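Local coordinates for choline/ethanolamine kinase family protein (Mesorhizobium loti, PDB 3DXQ) that probably transfers phosphate from ATP to ethanolamine or a related small alcohol, within the choline/ethanolamine kinase group of the phosphotransferases, at residues N203-D208 and R228-G233; H169-A174 and R240-I245; E98-R103 and A108-A113. All blocks are in the same frame, centred on the assembly; numbering follows the deposited sequence.

Contact 1 of 3, residues N203-D208 and R228-G233; sequences NDPLWD and RAYFGG
Tyr230 lies against Pro205 and Leu206 at the start of helix 206-215. From CB its ring swings out anti to the backbone N (chi1 179°) and toward segment 203-208. Along one side of the ring, CD2 sits over a face of the neighbouring Phe231 ring, while CD1 on the other side packs on Gly111 O of helix 106-118. Farther out, CE2 comes to 3.9 Å from Leu206 CD2, a methyl that also meets Phe231 CZ at 3.8 Å, touching both rings. Asn203 to Asp208 lie in what is probably the choline-kinase-type motif that follows the HxDxxxxN loop, where strand 201-203 gives way to helix 206-215. At the tip of the tyrosine, OH reaches Pro205 CB at 3.3 Å, the two side chains crossing at about a right angle, and is hydrogen-bonded to His118 ND1. Asp208 OD2 bonds the other ring nitrogen of that histidine, NE2, so a single imidazole joins both segments although no hydrogen bond runs directly between them. Asp204 caps the incoming turn: its OD1 accepts from Leu206 N at 3.3 Å, the N-H arriving from above the carboxylate plane.

Contact 2 of 3, residues H169-A174 and R240-I245; sequences HPLPLA and RGRVVI
Leu171 and Pro172 lean on the outer part of the Arg242 side chain, which stretches from helix 237-263 toward the loop before strand 174-176. The better buried side of the contact belongs to Leu171, which is only partly exposed and is covered more by the arginine than Pro172 is. Its CD2 methyl lies 3.4 Å from Arg242 CD and 3.5 Å from Arg242 NE, and the leucine and the arginine run alongside each other, pointing opposite ways. The arginine chain is nearly straight at chi2 but bends at chi3 (49°), which turns the guanidinium aside from the line of the aliphatic chain, to where Pro172 waits. There, Pro172 CG and CD come to Arg242 NH2 from the loop side, each at 3.6 Å and oblique to the flat group. This proline flank is the solvent side: Pro172 is exposed at the protein surface, the touch is a van der Waals one, and no hydrogen bond links the two segments. The guanidinium is held by a salt bridge from NH2 to Asp204 OD1, while Asp204 OD2 is hydrogen-bonded to Tyr246 OH. A leucine in place of Arg242 would probably leave the Asp204 carboxylate without its cationic mate and open a gap beside the ring of Pro172. Around this point, the loop comes down from helix 152-167, whose Leu166 also packs on Arg242. Just beyond Arg242, Ile245 faces Val162 and Leu166 of that helix together with Phe291 and Leu295 of helix 289-300, and on another side of the 237-263 helix Val243 meets Met227 of helix 220-231. The loop itself runs on into strand 174-176, which pairs antiparallel with strand 201-203.

Contact 3 of 3, residues E98-R103 and A108-A113; sequences EKFKTR and ARAGEA
The turn between the short helix 97-102 and helix 106-118 brings Phe100 onto Ala110 and sets Arg103 beside Arg109, in the part of this kinase-like fold that follows the five-stranded antiparallel sheet. The apolar touch is small: Phe100 CE1 lies 4.2 Å from the CB methyl of Ala110, which approaches the ring obliquely. The same phenyl group also meets Phe218 edge-to-face. The arginines mark the polar end of the contact. Arg109 leaves its helix extended as far as CD, then bends at chi3 (-68°), which carries its guanidinium back toward the turn; there NH2 comes within 4.4 Å of Arg103 CB. The two guanidinium groups approach to 4.9 Å, measured from Arg103 NE to Arg109 NH2, and both are directed to one anion: the carboxylate of Asp187 takes a salt bridge from each NE, OD2 from Arg103 and OD1 from Arg109. The shared aspartate probably offsets the charge of the pair. The turn is tied further by Arg109 NH1, bonded to Pro104 O, and by Ser106 OG, bonded to Arg103 O. Within the short first helix, Glu98 O accepts from both Lys101 N and Thr102 N. Asp187 ends strand 185-187, and the neighbouring strand 192-194 supplies Met192, which touches both Phe100 and Arg109. Ala110 is covered by Leu226 of helix 220-231 and Leu212 of helix 206-215, the latter also packing on Phe100.

In the fold
Contacts 1 and 2 are the closest neighbours, their centres 9 Å apart, and contact 1 is nested within the loop that contact 2 closes. They are joined by a probable backbone hydrogen bond, Asn203 O to Ala174 N at 2.8 Å, and by the salt bridge from Asp204 OD1 to Arg242 NH2 at 3.0 Å. Contact 3 closes earlier in the chain, its centre 14 Å from that of contact 1; Ala229 CB rests 3.3 Å from Ala108 O. Contacts 2 and 3 stay about 10 Å apart at their nearest atoms. Contacts 1 and 3 both touch the probable catalytic loop: Asp208 through the backbone N of His177 and Cys178, which probably begin the family's HxDxxxxN motif, Phe100 through Cys182.

Contact 1 of 3, residues N203-D208 and R228-G233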
ATOM      1  N   ASN A 203       1.274   6.534 -10.782  1.00 42.99           N
ATOM      2  CA  ASN A 203       2.591   6.223 -10.284  1.00 39.90           C
ATOM      3  C   ASN A 203       3.299   5.241 -11.225  1.00 39.72           C
ATOM      4  O   ASN A 203       2.713   4.741 -12.199  1.00 39.04           O
ATOM      5  CB  ASN A 203       2.440   5.601  -8.888  1.00 39.18           C
ATOM      6  CG  ASN A 203       3.734   5.618  -8.073  1.00 37.47           C
ATOM      7  OD1 ASN A 203       4.767   6.092  -8.522  1.00 38.46           O
ATOM      8  ND2 ASN A 203       3.663   5.086  -6.864  1.00 32.50           N
ATOM      9  N   ASP A 204       4.582   5.004 -10.951  1.00 39.59           N
ATOM     10  CA  ASP A 204       5.347   3.949 -11.613  1.00 39.14           C
ATOM     11  C   ASP A 204       4.759   2.635 -11.109  1.00 39.68           C
ATOM     12  O   ASP A 204       4.859   2.352  -9.923  1.00 39.96           O
ATOM     13  CB  ASP A 204       6.804   4.061 -11.208  1.00 38.48           C
ATOM     14  CG  ASP A 204       7.695   3.072 -11.902  1.00 40.96           C
ATOM     15  OD1 ASP A 204       7.186   2.104 -12.510  1.00 34.69           O
ATOM     16  OD2 ASP A 204       8.933   3.283 -11.805  1.00 42.32           O
ATOM     17  N   PRO A 205       4.142   1.835 -12.001  1.00 40.20           N
ATOM     18  CA  PRO A 205       3.487   0.605 -11.615  1.00 39.94           C
ATOM     19  C   PRO A 205       4.322  -0.285 -10.720  1.00 40.53           C
ATOM     20  O   PRO A 205       3.764  -0.984  -9.878  1.00 42.74           O
ATOM     21  CB  PRO A 205       3.248  -0.101 -12.966  1.00 42.68           C
ATOM     22  CG  PRO A 205       4.074   0.621 -13.953  1.00 40.95           C
ATOM     23  CD  PRO A 205       4.092   2.015 -13.460  1.00 41.18           C
ATOM     24  N   LEU A 206       5.639  -0.272 -10.896  1.00 40.20           N
ATOM     25  CA  LEU A 206       6.516  -1.115 -10.086  1.00 39.96           C
ATOM     26  C   LEU A 206       6.677  -0.649  -8.646  1.00 40.15           C
ATOM     27  O   LEU A 206       7.310  -1.336  -7.828  1.00 38.16           O
ATOM     28  CB  LEU A 206       7.890  -1.304 -10.766  1.00 38.74           C
ATOM     29  CG  LEU A 206       7.793  -1.946 -12.142  1.00 35.02           C
ATOM     30  CD1 LEU A 206       9.134  -2.448 -12.616  1.00 35.40           C
ATOM     31  CD2 LEU A 206       6.724  -3.065 -12.172  1.00 37.31           C
ATOM     32  N   TRP A 207       6.114   0.505  -8.314  1.00 40.44           N
ATOM     33  CA  TRP A 207       6.121   0.931  -6.921  1.00 40.99           C
ATOM     34  C   TRP A 207       5.232  -0.015  -6.120  1.00 42.16           C
ATOM     35  O   TRP A 207       5.574  -0.387  -4.992  1.00 44.54           O
ATOM     36  CB  TRP A 207       5.600   2.345  -6.749  1.00 41.31           C
ATOM     37  CG  TRP A 207       5.219   2.607  -5.357  1.00 38.70           C
ATOM     38  CD1 TRP A 207       4.009   2.350  -4.778  1.00 41.84           C
ATOM     39  CD2 TRP A 207       6.048   3.164  -4.337  1.00 42.01           C
ATOM     40  NE1 TRP A 207       4.033   2.715  -3.452  1.00 43.57           N
ATOM     41  CE2 TRP A 207       5.269   3.231  -3.157  1.00 38.77           C
ATOM     42  CE3 TRP A 207       7.363   3.626  -4.308  1.00 38.33           C
ATOM     43  CZ2 TRP A 207       5.764   3.722  -1.968  1.00 41.81           C
ATOM     44  CZ3 TRP A 207       7.863   4.120  -3.118  1.00 43.57           C
ATOM     45  CH2 TRP A 207       7.066   4.161  -1.958  1.00 43.36           C
ATOM     46  N   ASP A 208       4.092  -0.382  -6.704  1.00 39.38           N
ATOM     47  CA  ASP A 208       3.156  -1.297  -6.075  1.00 39.16           C
ATOM     48  C   ASP A 208       3.797  -2.640  -5.779  1.00 37.34           C
ATOM     49  O   ASP A 208       3.637  -3.186  -4.668  1.00 36.25           O
ATOM     50  CB  ASP A 208       1.906  -1.504  -6.966  1.00 42.04           C
ATOM     51  CG  ASP A 208       0.863  -0.390  -6.806  1.00 43.68           C
ATOM     52  OD1 ASP A 208       1.048   0.513  -5.940  1.00 38.61           O
ATOM     53  OD2 ASP A 208      -0.168  -0.439  -7.527  1.00 48.21           O
ATOM     54  N   ARG A 228       6.750 -12.524 -12.358  1.00 40.46           N
ATOM     55  CA  ARG A 228       6.418 -13.376 -13.476  1.00 41.90           C
ATOM     56  C   ARG A 228       4.927 -13.318 -13.744  1.00 40.08           C
ATOM     57  O   ARG A 228       4.529 -13.238 -14.891  1.00 43.94           O
ATOM     58  CB  ARG A 228       6.885 -14.812 -13.225  1.00 41.66           C
ATOM     59  CG  ARG A 228       6.524 -15.811 -14.329  1.00 46.38           C
ATOM     60  CD  ARG A 228       7.056 -17.210 -14.011  1.00 49.89           C
ATOM     61  NE  ARG A 228       8.515 -17.274 -14.149  1.00 62.10           N
ATOM     62  CZ  ARG A 228       9.169 -17.450 -15.302  1.00 65.27           C
ATOM     63  NH1 ARG A 228       8.510 -17.585 -16.458  1.00 62.65           N
ATOM     64  NH2 ARG A 228      10.496 -17.485 -15.301  1.00 64.67           N
ATOM     65  N   ALA A 229       4.108 -13.356 -12.694  1.00 39.56           N
ATOM     66  CA  ALA A 229       2.652 -13.309 -12.859  1.00 40.63           C
ATOM     67  C   ALA A 229       2.234 -11.946 -13.340  1.00 40.69           C
ATOM     68  O   ALA A 229       1.294 -11.825 -14.111  1.00 39.42           O
ATOM     69  CB  ALA A 229       1.928 -13.657 -11.552  1.00 39.82           C
ATOM     70  N   TYR A 230       2.939 -10.919 -12.872  1.00 41.59           N
ATOM     71  CA  TYR A 230       2.626  -9.536 -13.253  1.00 42.76           C
ATOM     72  C   TYR A 230       2.943  -9.204 -14.709  1.00 43.02           C
ATOM     73  O   TYR A 230       2.113  -8.609 -15.392  1.00 42.45           O
ATOM     74  CB  TYR A 230       3.361  -8.541 -12.345  1.00 41.58           C
ATOM     75  CG  TYR A 230       3.091  -7.113 -12.704  1.00 39.98           C
ATOM     76  CD1 TYR A 230       1.876  -6.510 -12.378  1.00 44.87           C
ATOM     77  CD2 TYR A 230       4.020  -6.369 -13.419  1.00 44.43           C
ATOM     78  CE1 TYR A 230       1.599  -5.195 -12.754  1.00 43.31           C
ATOM     79  CE2 TYR A 230       3.764  -5.040 -13.773  1.00 42.38           C
ATOM     80  CZ  TYR A 230       2.569  -4.463 -13.435  1.00 39.97           C
ATOM     81  OH  TYR A 230       2.336  -3.162 -13.801  1.00 46.57           O
ATOM     82  N   PHE A 231       4.145  -9.581 -15.154  1.00 42.16           N
ATOM     83  CA  PHE A 231       4.657  -9.233 -16.476  1.00 40.02           C
ATOM     84  C   PHE A 231       4.266 -10.194 -17.571  1.00 42.65           C
ATOM     85  O   PHE A 231       4.401  -9.868 -18.742  1.00 41.68           O
ATOM     86  CB  PHE A 231       6.185  -9.220 -16.456  1.00 41.45           C
ATOM     87  CG  PHE A 231       6.792  -8.066 -15.708  1.00 36.77           C
ATOM     88  CD1 PHE A 231       6.473  -6.750 -16.042  1.00 40.98           C
ATOM     89  CD2 PHE A 231       7.705  -8.291 -14.709  1.00 33.65           C
ATOM     90  CE1 PHE A 231       7.053  -5.684 -15.351  1.00 41.76           C
ATOM     91  CE2 PHE A 231       8.297  -7.241 -14.028  1.00 41.55           C
ATOM     92  CZ  PHE A 231       7.975  -5.935 -14.347  1.00 38.78           C
ATOM     93  N   GLY A 232       3.828 -11.397 -17.206  1.00 45.61           N
ATOM     94  CA  GLY A 232       3.453 -12.410 -18.197  1.00 44.82           C
ATOM     95  C   GLY A 232       4.705 -13.064 -18.746  1.00 44.53           C
ATOM     96  O   GLY A 232       4.694 -13.639 -19.846  1.00 45.04           O
ATOM     97  N   GLY A 233       5.781 -12.975 -17.971  1.00 41.47           N
ATOM     98  CA  GLY A 233       7.060 -13.569 -18.347  1.00 39.73           C
ATOM     99  C   GLY A 233       8.086 -13.207 -17.311  1.00 39.69           C
ATOM    100  O   GLY A 233       7.883 -12.322 -16.516  1.00 41.35           O
TER

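Contact 2 of 3, residues H169-A174 and R240-I245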
ATOM      1  N   HIS A 169      15.557   7.844 -17.109  1.00 38.81           N
ATOM      2  CA  HIS A 169      14.739   7.358 -18.231  1.00 38.68           C
ATOM      3  C   HIS A 169      13.242   7.544 -17.965  1.00 38.56           C
ATOM      4  O   HIS A 169      12.796   7.474 -16.831  1.00 41.89           O
ATOM      5  CB  HIS A 169      14.996   5.863 -18.490  1.00 38.23           C
ATOM      6  CG  HIS A 169      16.402   5.537 -18.883  1.00 40.67           C
ATOM      7  ND1 HIS A 169      16.846   5.612 -20.186  1.00 45.12           N
ATOM      8  CD2 HIS A 169      17.466   5.134 -18.152  1.00 42.90           C
ATOM      9  CE1 HIS A 169      18.127   5.292 -20.241  1.00 39.90           C
ATOM     10  NE2 HIS A 169      18.526   4.984 -19.020  1.00 42.65           N
ATOM     11  N   PRO A 170      12.456   7.782 -19.017  1.00 38.06           N
ATOM     12  CA  PRO A 170      11.005   7.869 -18.868  1.00 37.37           C
ATOM     13  C   PRO A 170      10.476   6.607 -18.203  1.00 38.82           C
ATOM     14  O   PRO A 170      10.870   5.508 -18.596  1.00 39.19           O
ATOM     15  CB  PRO A 170      10.501   7.922 -20.310  1.00 37.31           C
ATOM     16  CG  PRO A 170      11.670   8.399 -21.104  1.00 37.20           C
ATOM     17  CD  PRO A 170      12.893   7.958 -20.413  1.00 37.70           C
ATOM     18  N   LEU A 171       9.620   6.755 -17.194  1.00 38.89           N
ATOM     19  CA  LEU A 171       9.018   5.615 -16.546  1.00 37.97           C
ATOM     20  C   LEU A 171       7.542   5.579 -16.950  1.00 39.20           C
ATOM     21  O   LEU A 171       6.930   6.618 -17.198  1.00 38.82           O
ATOM     22  CB  LEU A 171       9.153   5.742 -15.044  1.00 37.60           C
ATOM     23  CG  LEU A 171      10.593   5.859 -14.544  1.00 39.89           C
ATOM     24  CD1 LEU A 171      10.619   6.493 -13.171  1.00 41.32           C
ATOM     25  CD2 LEU A 171      11.263   4.494 -14.554  1.00 33.91           C
ATOM     26  N   PRO A 172       6.965   4.384 -17.035  1.00 38.56           N
ATOM     27  CA  PRO A 172       5.568   4.320 -17.361  1.00 40.15           C
ATOM     28  C   PRO A 172       4.744   4.807 -16.171  1.00 40.86           C
ATOM     29  O   PRO A 172       5.261   4.835 -15.049  1.00 41.05           O
ATOM     30  CB  PRO A 172       5.336   2.831 -17.613  1.00 41.88           C
ATOM     31  CG  PRO A 172       6.390   2.131 -16.795  1.00 37.97           C
ATOM     32  CD  PRO A 172       7.565   3.055 -16.807  1.00 39.82           C
ATOM     33  N   LEU A 173       3.497   5.196 -16.440  1.00 40.18           N
ATOM     34  CA  LEU A 173       2.591   5.757 -15.442  1.00 41.50           C
ATOM     35  C   LEU A 173       1.283   4.953 -15.443  1.00 42.41           C
ATOM     36  O   LEU A 173       0.632   4.760 -16.477  1.00 40.55           O
ATOM     37  CB  LEU A 173       2.306   7.228 -15.746  1.00 41.84           C
ATOM     38  CG  LEU A 173       1.976   8.120 -14.543  1.00 47.12           C
ATOM     39  CD1 LEU A 173       3.228   8.372 -13.651  1.00 45.54           C
ATOM     40  CD2 LEU A 173       1.391   9.430 -15.014  1.00 43.64           C
ATOM     41  N   ALA A 174       0.917   4.446 -14.279  1.00 42.98           N
ATOM     42  CA  ALA A 174      -0.256   3.621 -14.169  1.00 42.75           C
ATOM     43  C   ALA A 174      -1.054   4.007 -12.926  1.00 43.70           C
ATOM     44  O   ALA A 174      -0.499   4.587 -11.970  1.00 43.19           O
ATOM     45  CB  ALA A 174       0.171   2.162 -14.094  1.00 42.05           C
ATOM     46  N   ARG A 240      13.362  -5.608 -12.602  1.00 42.26           N
ATOM     47  CA  ARG A 240      13.777  -6.121 -11.294  1.00 43.10           C
ATOM     48  C   ARG A 240      14.461  -5.028 -10.504  1.00 42.68           C
ATOM     49  O   ARG A 240      14.217  -4.874  -9.314  1.00 44.31           O
ATOM     50  CB  ARG A 240      14.742  -7.276 -11.501  1.00 44.66           C
ATOM     51  CG  ARG A 240      15.082  -8.102 -10.281  1.00 49.68           C
ATOM     52  CD  ARG A 240      16.158  -9.108 -10.663  1.00 52.29           C
ATOM     53  NE  ARG A 240      15.853  -9.754 -11.948  1.00 50.93           N
ATOM     54  CZ  ARG A 240      15.045 -10.802 -12.082  1.00 44.04           C
ATOM     55  NH1 ARG A 240      14.484 -11.324 -11.021  1.00 43.15           N
ATOM     56  NH2 ARG A 240      14.780 -11.328 -13.274  1.00 47.28           N
ATOM     57  N   GLY A 241      15.328  -4.272 -11.166  1.00 42.79           N
ATOM     58  CA  GLY A 241      16.029  -3.163 -10.523  1.00 43.21           C
ATOM     59  C   GLY A 241      15.098  -2.100  -9.948  1.00 42.82           C
ATOM     60  O   GLY A 241      15.364  -1.525  -8.895  1.00 41.92           O
ATOM     61  N   ARG A 242      14.022  -1.806 -10.663  1.00 42.50           N
ATOM     62  CA  ARG A 242      13.079  -0.803 -10.189  1.00 42.43           C
ATOM     63  C   ARG A 242      12.348  -1.306  -8.949  1.00 42.29           C
ATOM     64  O   ARG A 242      12.175  -0.574  -7.976  1.00 42.05           O
ATOM     65  CB  ARG A 242      12.132  -0.337 -11.314  1.00 41.64           C
ATOM     66  CG  ARG A 242      12.574   1.016 -11.851  1.00 40.39           C
ATOM     67  CD  ARG A 242      12.041   1.444 -13.200  1.00 39.47           C
ATOM     68  NE  ARG A 242      10.595   1.305 -13.392  1.00 37.36           N
ATOM     69  CZ  ARG A 242      10.037   0.614 -14.394  1.00 36.67           C
ATOM     70  NH1 ARG A 242      10.790  -0.016 -15.292  1.00 38.51           N
ATOM     71  NH2 ARG A 242       8.728   0.541 -14.513  1.00 35.84           N
ATOM     72  N   VAL A 243      11.960  -2.574  -8.965  1.00 42.02           N
ATOM     73  CA  VAL A 243      11.281  -3.139  -7.813  1.00 39.67           C
ATOM     74  C   VAL A 243      12.213  -3.032  -6.602  1.00 40.24           C
ATOM     75  O   VAL A 243      11.850  -2.495  -5.553  1.00 42.41           O
ATOM     76  CB  VAL A 243      10.861  -4.584  -8.044  1.00 36.54           C
ATOM     77  CG1 VAL A 243      10.101  -5.081  -6.840  1.00 34.08           C
ATOM     78  CG2 VAL A 243      10.003  -4.693  -9.271  1.00 36.05           C
ATOM     79  N   VAL A 244      13.431  -3.505  -6.748  1.00 40.84           N
ATOM     80  CA  VAL A 244      14.370  -3.444  -5.626  1.00 41.80           C
ATOM     81  C   VAL A 244      14.570  -1.988  -5.160  1.00 42.63           C
ATOM     82  O   VAL A 244      14.615  -1.717  -3.963  1.00 43.24           O
ATOM     83  CB  VAL A 244      15.677  -4.137  -5.988  1.00 40.74           C
ATOM     84  CG1 VAL A 244      16.737  -3.927  -4.918  1.00 41.90           C
ATOM     85  CG2 VAL A 244      15.405  -5.610  -6.199  1.00 36.54           C
ATOM     86  N   ILE A 245      14.643  -1.055  -6.106  1.00 43.54           N
ATOM     87  CA  ILE A 245      14.808   0.362  -5.786  1.00 44.41           C
ATOM     88  C   ILE A 245      13.647   0.874  -4.925  1.00 46.68           C
ATOM     89  O   ILE A 245      13.857   1.581  -3.912  1.00 46.08           O
ATOM     90  CB  ILE A 245      14.939   1.212  -7.080  1.00 44.80           C
ATOM     91  CG1 ILE A 245      16.377   1.153  -7.591  1.00 45.91           C
ATOM     92  CG2 ILE A 245      14.576   2.655  -6.841  1.00 40.84           C
ATOM     93  CD1 ILE A 245      17.366   1.655  -6.580  1.00 51.74           C
TER

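Contact 3 of 3, residues E98-R103 and A108-A113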
ATOM      1  N   GLU A  98       2.706 -13.947   6.614  1.00 40.61           N
ATOM      2  CA  GLU A  98       2.648 -15.384   6.864  1.00 43.90           C
ATOM      3  C   GLU A  98       1.796 -16.101   5.818  1.00 41.73           C
ATOM      4  O   GLU A  98       2.227 -17.093   5.244  1.00 39.60           O
ATOM      5  CB  GLU A  98       2.134 -15.672   8.283  1.00 43.86           C
ATOM      6  CG  GLU A  98       2.237 -17.136   8.695  1.00 50.72           C
ATOM      7  CD  GLU A  98       1.629 -17.445  10.078  1.00 52.81           C
ATOM      8  OE1 GLU A  98       1.451 -16.513  10.906  1.00 68.64           O
ATOM      9  OE2 GLU A  98       1.343 -18.643  10.340  1.00 61.89           O
ATOM     10  N   LYS A  99       0.603 -15.594   5.546  1.00 42.26           N
ATOM     11  CA  LYS A  99      -0.257 -16.242   4.557  1.00 44.46           C
ATOM     12  C   LYS A  99       0.308 -16.192   3.135  1.00 42.52           C
ATOM     13  O   LYS A  99      -0.052 -17.038   2.304  1.00 41.49           O
ATOM     14  CB  LYS A  99      -1.667 -15.660   4.582  1.00 46.28           C
ATOM     15  CG  LYS A  99      -2.444 -15.946   5.872  1.00 51.63           C
ATOM     16  CD  LYS A  99      -3.545 -14.880   6.054  1.00 61.48           C
ATOM     17  CE  LYS A  99      -4.395 -15.096   7.289  1.00 61.98           C
ATOM     18  NZ  LYS A  99      -5.376 -16.165   7.030  1.00 65.25           N
ATOM     19  N   PHE A 100       1.178 -15.217   2.855  1.00 41.30           N
ATOM     20  CA  PHE A 100       1.815 -15.114   1.533  1.00 41.74           C
ATOM     21  C   PHE A 100       2.862 -16.197   1.293  1.00 40.93           C
ATOM     22  O   PHE A 100       3.177 -16.503   0.162  1.00 40.74           O
ATOM     23  CB  PHE A 100       2.399 -13.713   1.271  1.00 42.58           C
ATOM     24  CG  PHE A 100       1.439 -12.782   0.541  1.00 40.16           C
ATOM     25  CD1 PHE A 100       1.062 -13.045  -0.771  1.00 43.12           C
ATOM     26  CD2 PHE A 100       0.936 -11.648   1.155  1.00 39.68           C
ATOM     27  CE1 PHE A 100       0.179 -12.198  -1.445  1.00 44.19           C
ATOM     28  CE2 PHE A 100       0.084 -10.802   0.495  1.00 36.37           C
ATOM     29  CZ  PHE A 100      -0.302 -11.080  -0.819  1.00 42.09           C
ATOM     30  N   LYS A 101       3.406 -16.756   2.365  1.00 42.80           N
ATOM     31  CA  LYS A 101       4.291 -17.931   2.289  1.00 42.34           C
ATOM     32  C   LYS A 101       3.404 -19.199   2.326  1.00 42.06           C
ATOM     33  O   LYS A 101       3.662 -20.176   1.642  1.00 43.26           O
ATOM     34  CB  LYS A 101       5.257 -17.991   3.490  1.00 41.31           C
ATOM     35  CG  LYS A 101       6.066 -16.737   3.819  1.00 41.26           C
ATOM     36  CD  LYS A 101       7.446 -16.691   3.159  1.00 44.65           C
ATOM     37  CE  LYS A 101       8.424 -15.770   3.922  1.00 41.24           C
ATOM     38  NZ  LYS A 101       7.883 -14.430   4.233  1.00 45.80           N
ATOM     39  N   THR A 102       2.354 -19.156   3.137  1.00 42.88           N
ATOM     40  CA  THR A 102       1.448 -20.299   3.372  1.00 43.49           C
ATOM     41  C   THR A 102       0.519 -20.703   2.221  1.00 43.92           C
ATOM     42  O   THR A 102       0.269 -21.886   2.018  1.00 42.65           O
ATOM     43  CB  THR A 102       0.543 -20.002   4.617  1.00 44.38           C
ATOM     44  OG1 THR A 102       1.240 -20.408   5.803  1.00 41.66           O
ATOM     45  CG2 THR A 102      -0.837 -20.721   4.553  1.00 43.01           C
ATOM     46  N   ARG A 103      -0.020 -19.732   1.497  1.00 44.10           N
ATOM     47  CA  ARG A 103      -1.026 -20.036   0.475  1.00 46.00           C
ATOM     48  C   ARG A 103      -0.351 -20.068  -0.885  1.00 46.47           C
ATOM     49  O   ARG A 103      -0.006 -19.024  -1.435  1.00 48.12           O
ATOM     50  CB  ARG A 103      -2.172 -19.011   0.536  1.00 46.15           C
ATOM     51  CG  ARG A 103      -2.813 -18.926   1.936  1.00 44.39           C
ATOM     52  CD  ARG A 103      -3.759 -17.741   2.122  1.00 45.37           C
ATOM     53  NE  ARG A 103      -4.900 -17.792   1.208  1.00 44.86           N
ATOM     54  CZ  ARG A 103      -5.957 -18.587   1.356  1.00 43.36           C
ATOM     55  NH1 ARG A 103      -6.044 -19.408   2.398  1.00 50.62           N
ATOM     56  NH2 ARG A 103      -6.935 -18.569   0.466  1.00 44.82           N
ATOM     57  N   ALA A 108       1.511 -14.778  -6.906  1.00 35.40           N
ATOM     58  CA  ALA A 108       1.160 -14.694  -8.308  1.00 35.79           C
ATOM     59  C   ALA A 108      -0.210 -14.025  -8.426  1.00 37.49           C
ATOM     60  O   ALA A 108      -0.424 -13.163  -9.282  1.00 36.91           O
ATOM     61  CB  ALA A 108       1.163 -16.074  -8.951  1.00 33.17           C
ATOM     62  N   ARG A 109      -1.123 -14.396  -7.538  1.00 38.61           N
ATOM     63  CA  ARG A 109      -2.457 -13.829  -7.567  1.00 39.67           C
ATOM     64  C   ARG A 109      -2.417 -12.341  -7.268  1.00 39.44           C
ATOM     65  O   ARG A 109      -3.251 -11.594  -7.808  1.00 41.97           O
ATOM     66  CB  ARG A 109      -3.415 -14.603  -6.637  1.00 41.17           C
ATOM     67  CG  ARG A 109      -3.779 -16.011  -7.202  1.00 39.96           C
ATOM     68  CD  ARG A 109      -4.966 -16.690  -6.502  1.00 40.89           C
ATOM     69  NE  ARG A 109      -4.709 -17.073  -5.126  1.00 33.85           N
ATOM     70  CZ  ARG A 109      -3.951 -18.105  -4.767  1.00 38.82           C
ATOM     71  NH1 ARG A 109      -3.380 -18.871  -5.690  1.00 45.72           N
ATOM     72  NH2 ARG A 109      -3.756 -18.369  -3.482  1.00 36.82           N
ATOM     73  N   ALA A 110      -1.469 -11.907  -6.430  1.00 36.30           N
ATOM     74  CA  ALA A 110      -1.259 -10.474  -6.197  1.00 35.57           C
ATOM     75  C   ALA A 110      -0.789  -9.790  -7.494  1.00 35.77           C
ATOM     76  O   ALA A 110      -1.281  -8.721  -7.854  1.00 38.31           O
ATOM     77  CB  ALA A 110      -0.254 -10.256  -5.095  1.00 36.64           C
ATOM     78  N   GLY A 111       0.149 -10.417  -8.200  1.00 35.19           N
ATOM     79  CA  GLY A 111       0.658  -9.903  -9.474  1.00 34.59           C
ATOM     80  C   GLY A 111      -0.433  -9.820 -10.525  1.00 36.88           C
ATOM     81  O   GLY A 111      -0.518  -8.845 -11.271  1.00 35.90           O
ATOM     82  N   GLU A 112      -1.303 -10.818 -10.554  1.00 39.35           N
ATOM     83  CA  GLU A 112      -2.443 -10.809 -11.484  1.00 43.01           C
ATOM     84  C   GLU A 112      -3.385  -9.659 -11.152  1.00 42.07           C
ATOM     85  O   GLU A 112      -3.877  -8.992 -12.063  1.00 41.75           O
ATOM     86  CB  GLU A 112      -3.149 -12.178 -11.498  1.00 41.99           C
ATOM     87  CG  GLU A 112      -2.306 -13.225 -12.324  1.00 50.09           C
ATOM     88  CD  GLU A 112      -2.341 -14.713 -11.844  1.00 50.85           C
ATOM     89  OE1 GLU A 112      -3.237 -15.134 -11.062  1.00 63.83           O
ATOM     90  OE2 GLU A 112      -1.432 -15.476 -12.275  1.00 60.15           O
ATOM     91  N   ALA A 113      -3.579  -9.377  -9.860  1.00 41.35           N
ATOM     92  CA  ALA A 113      -4.461  -8.269  -9.465  1.00 42.11           C
ATOM     93  C   ALA A 113      -3.851  -6.937  -9.908  1.00 43.75           C
ATOM     94  O   ALA A 113      -4.549  -6.100 -10.509  1.00 45.26           O
ATOM     95  CB  ALA A 113      -4.711  -8.268  -7.961  1.00 42.76           C
TER